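Local coordinates for protein 3-hydroxyisobutyryl-CoA hydrolase (Mycobacterium thermoresistibile, PDB 4HDT) that probably hydrolyses 3-hydroxyisobutyryl-CoA (3-hydroxy-2-methylpropanoyl-CoA) to free 3-hydroxyisobutyrate and coenzyme A, as a member of the crotonase-like enoyl-CoA hydratase/isomerase family, at residues V19-L24 / A56-G61. Numbering follows the deposited sequence.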
ATOM      1  N   VAL A  19       6.245 -24.023   7.799  1.00 21.26           N
ATOM      2  CA  VAL A  19       5.811 -22.718   7.309  1.00 19.71           C
ATOM      3  C   VAL A  19       4.475 -22.330   7.925  1.00 19.12           C
ATOM      4  O   VAL A  19       3.494 -23.077   7.829  1.00 19.51           O
ATOM      5  CB  VAL A  19       5.686 -22.719   5.782  1.00 19.50           C
ATOM      6  CG1 VAL A  19       5.351 -21.318   5.246  1.00 18.50           C
ATOM      7  CG2 VAL A  19       6.947 -23.241   5.160  1.00 19.63           C
ATOM      8  N   GLY A  20       4.448 -21.187   8.590  1.00 17.96           N
ATOM      9  CA  GLY A  20       3.229 -20.571   9.066  1.00 17.52           C
ATOM     10  C   GLY A  20       2.474 -19.947   7.896  1.00 16.97           C
ATOM     11  O   GLY A  20       2.960 -19.020   7.254  1.00 15.91           O
ATOM     12  N   LEU A  21       1.264 -20.445   7.659  1.00 17.20           N
ATOM     13  CA  LEU A  21       0.455 -20.038   6.501  1.00 16.84           C
ATOM     14  C   LEU A  21      -0.639 -19.100   6.963  1.00 15.81           C
ATOM     15  O   LEU A  21      -1.432 -19.439   7.867  1.00 16.33           O
ATOM     16  CB  LEU A  21      -0.143 -21.275   5.818  1.00 18.11           C
ATOM     17  CG  LEU A  21       0.864 -22.352   5.458  1.00 19.50           C
ATOM     18  CD1 LEU A  21       0.133 -23.651   5.144  1.00 20.87           C
ATOM     19  CD2 LEU A  21       1.738 -21.897   4.309  1.00 19.39           C
ATOM     20  N   LEU A  22      -0.688 -17.936   6.361  1.00 14.44           N
ATOM     21  CA  LEU A  22      -1.750 -16.971   6.573  1.00 13.82           C
ATOM     22  C   LEU A  22      -2.426 -16.789   5.223  1.00 13.52           C
ATOM     23  O   LEU A  22      -1.810 -16.257   4.320  1.00 12.85           O
ATOM     24  CB  LEU A  22      -1.184 -15.644   7.091  1.00 13.56           C
ATOM     25  CG  LEU A  22      -0.526 -15.740   8.460  1.00 13.73           C
ATOM     26  CD1 LEU A  22       0.191 -14.440   8.782  1.00 13.54           C
ATOM     27  CD2 LEU A  22      -1.603 -16.061   9.500  1.00 14.05           C
ATOM     28  N   THR A  23      -3.696 -17.184   5.117  1.00 13.66           N
ATOM     29  CA  THR A  23      -4.414 -17.023   3.863  1.00 13.81           C
ATOM     30  C   THR A  23      -5.595 -16.080   4.094  1.00 13.26           C
ATOM     31  O   THR A  23      -6.549 -16.389   4.797  1.00 13.15           O
ATOM     32  CB  THR A  23      -4.874 -18.377   3.285  1.00 15.10           C
ATOM     33  OG1 THR A  23      -3.774 -19.260   3.232  1.00 16.29           O
ATOM     34  CG2 THR A  23      -5.534 -18.229   1.881  1.00 15.56           C
ATOM     35  N   LEU A  24      -5.518 -14.900   3.489  1.00 12.29           N
ATOM     36  CA  LEU A  24      -6.603 -13.938   3.588  1.00 12.26           C
ATOM     37  C   LEU A  24      -7.829 -14.563   2.900  1.00 12.79           C
ATOM     38  O   LEU A  24      -7.673 -15.169   1.845  1.00 13.46           O
ATOM     39  CB  LEU A  24      -6.244 -12.662   2.851  1.00 11.56           C
ATOM     40  CG  LEU A  24      -4.987 -11.990   3.362  1.00 11.05           C
ATOM     41  CD1 LEU A  24      -4.781 -10.731   2.585  1.00 10.72           C
ATOM     42  CD2 LEU A  24      -5.070 -11.694   4.858  1.00 11.04           C
ATOM     43  N   ALA A  56       9.401 -20.061   8.764  1.00 17.68           N
ATOM     44  CA  ALA A  56       9.062 -19.006   7.813  1.00 16.58           C
ATOM     45  C   ALA A  56       7.552 -18.793   7.838  1.00 15.96           C
ATOM     46  O   ALA A  56       6.798 -19.632   8.365  1.00 16.64           O
ATOM     47  CB  ALA A  56       9.514 -19.384   6.410  1.00 16.73           C
ATOM     48  N   VAL A  57       7.133 -17.679   7.278  1.00 14.90           N
ATOM     49  CA  VAL A  57       5.693 -17.340   7.167  1.00 14.35           C
ATOM     50  C   VAL A  57       5.379 -17.130   5.694  1.00 14.08           C
ATOM     51  O   VAL A  57       6.181 -16.552   4.993  1.00 13.26           O
ATOM     52  CB  VAL A  57       5.375 -16.068   7.951  1.00 13.86           C
ATOM     53  CG1 VAL A  57       3.939 -15.616   7.677  1.00 13.79           C
ATOM     54  CG2 VAL A  57       5.606 -16.285   9.461  1.00 14.39           C
ATOM     55  N   LEU A  58       4.185 -17.531   5.235  1.00 14.24           N
ATOM     56  CA  LEU A  58       3.768 -17.333   3.843  1.00 14.45           C
ATOM     57  C   LEU A  58       2.373 -16.745   3.836  1.00 13.66           C
ATOM     58  O   LEU A  58       1.441 -17.333   4.402  1.00 14.39           O
ATOM     59  CB  LEU A  58       3.773 -18.670   3.124  1.00 15.85           C
ATOM     60  CG  LEU A  58       3.109 -18.783   1.763  1.00 17.01           C
ATOM     61  CD1 LEU A  58       4.006 -18.126   0.763  1.00 17.08           C
ATOM     62  CD2 LEU A  58       2.853 -20.235   1.375  1.00 18.45           C
ATOM     63  N   LEU A  59       2.252 -15.586   3.208  1.00 12.84           N
ATOM     64  CA  LEU A  59       0.983 -14.863   3.106  1.00 12.44           C
ATOM     65  C   LEU A  59       0.463 -15.038   1.695  1.00 12.08           C
ATOM     66  O   LEU A  59       1.162 -14.711   0.718  1.00 11.22           O
ATOM     67  CB  LEU A  59       1.174 -13.375   3.397  1.00 11.99           C
ATOM     68  CG  LEU A  59      -0.075 -12.497   3.177  1.00 11.86           C
ATOM     69  CD1 LEU A  59      -1.188 -12.807   4.193  1.00 12.27           C
ATOM     70  CD2 LEU A  59       0.235 -11.009   3.121  1.00 11.74           C
ATOM     71  N   THR A  60      -0.768 -15.545   1.590  1.00 12.22           N
ATOM     72  CA  THR A  60      -1.466 -15.626   0.307  1.00 12.63           C
ATOM     73  C   THR A  60      -2.922 -15.167   0.502  1.00 12.36           C
ATOM     74  O   THR A  60      -3.356 -14.893   1.609  1.00 12.18           O
ATOM     75  CB  THR A  60      -1.479 -17.046  -0.291  1.00 13.67           C
ATOM     76  OG1 THR A  60      -2.264 -17.925   0.532  1.00 15.01           O
ATOM     77  CG2 THR A  60      -0.155 -17.621  -0.406  1.00 14.11           C
ATOM     78  N   GLY A  61      -3.636 -15.022  -0.596  1.00 12.42           N
ATOM     79  CA  GLY A  61      -5.071 -14.705  -0.595  1.00 12.23           C
ATOM     80  C   GLY A  61      -5.900 -15.751  -1.304  1.00 12.74           C
ATOM     81  O   GLY A  61      -5.450 -16.375  -2.277  1.00 12.82           O
TER
HETATM   82  O   HOH W   1      -0.643 -18.912   2.826  1.00 21.16           O
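Strands 19-24 and 56-61 run side by side in the same direction, their axes inclined by 22° and 4.5 Å apart at closest approach. Five backbone hydrogen bonds join them, made by Gly20, Leu22 and Leu24 on strand 19-24 and by Ala56, Leu58 and Thr60 on strand 56-61. Gly20 N donates to Ala56 O, and Gly20 O accepts from Leu58 N. The bond from Leu22 N to Leu58 O (3.0 Å) is almost straight, 176° at the hydrogen, and is followed by Thr60 N to Leu22 O and Leu24 N to Thr60 O. CA-H...O contacts accompany them, among them Val57 CA to Gly20 O at 3.2 Å. With helix 35-49 as the connection, the pair forms a beta-alpha-beta crossover of the crotonase-like fold; strand 11-16 lies antiparallel beyond 19-24, and strand 108-112 parallel beyond 56-61.

On the sheet face that carries helix 35-49, CD1 of Leu59 lies 3.5 Å from Leu22 O and 4.0 Å from Leu24 CG. Leu59 CG stands anti to its own nitrogen (chi1 174°), and the second torsion then turns the CD1 methyl toward strand 19-24. Leu22 CD1 meets Val57 CG1 at 4.1 Å, and Trp48 of the helix packs on both residues.

The other face includes Val19, Leu21 and Leu58: Val19 CG1 rests against Leu58 CB, while the Leu21 and Leu58 CD2 methyls approach to 3.6 Å. Helix 195-205 reaches this face through Ile203 on Leu21 and Thr199 on Leu58. Farther along the same face, a water gives a hydrogen bond to Leu58 O (3.1 Å) and also hydrogen-bonds the hydroxyls of Thr23 and Thr60, bridging the two strands beside the apolar cluster.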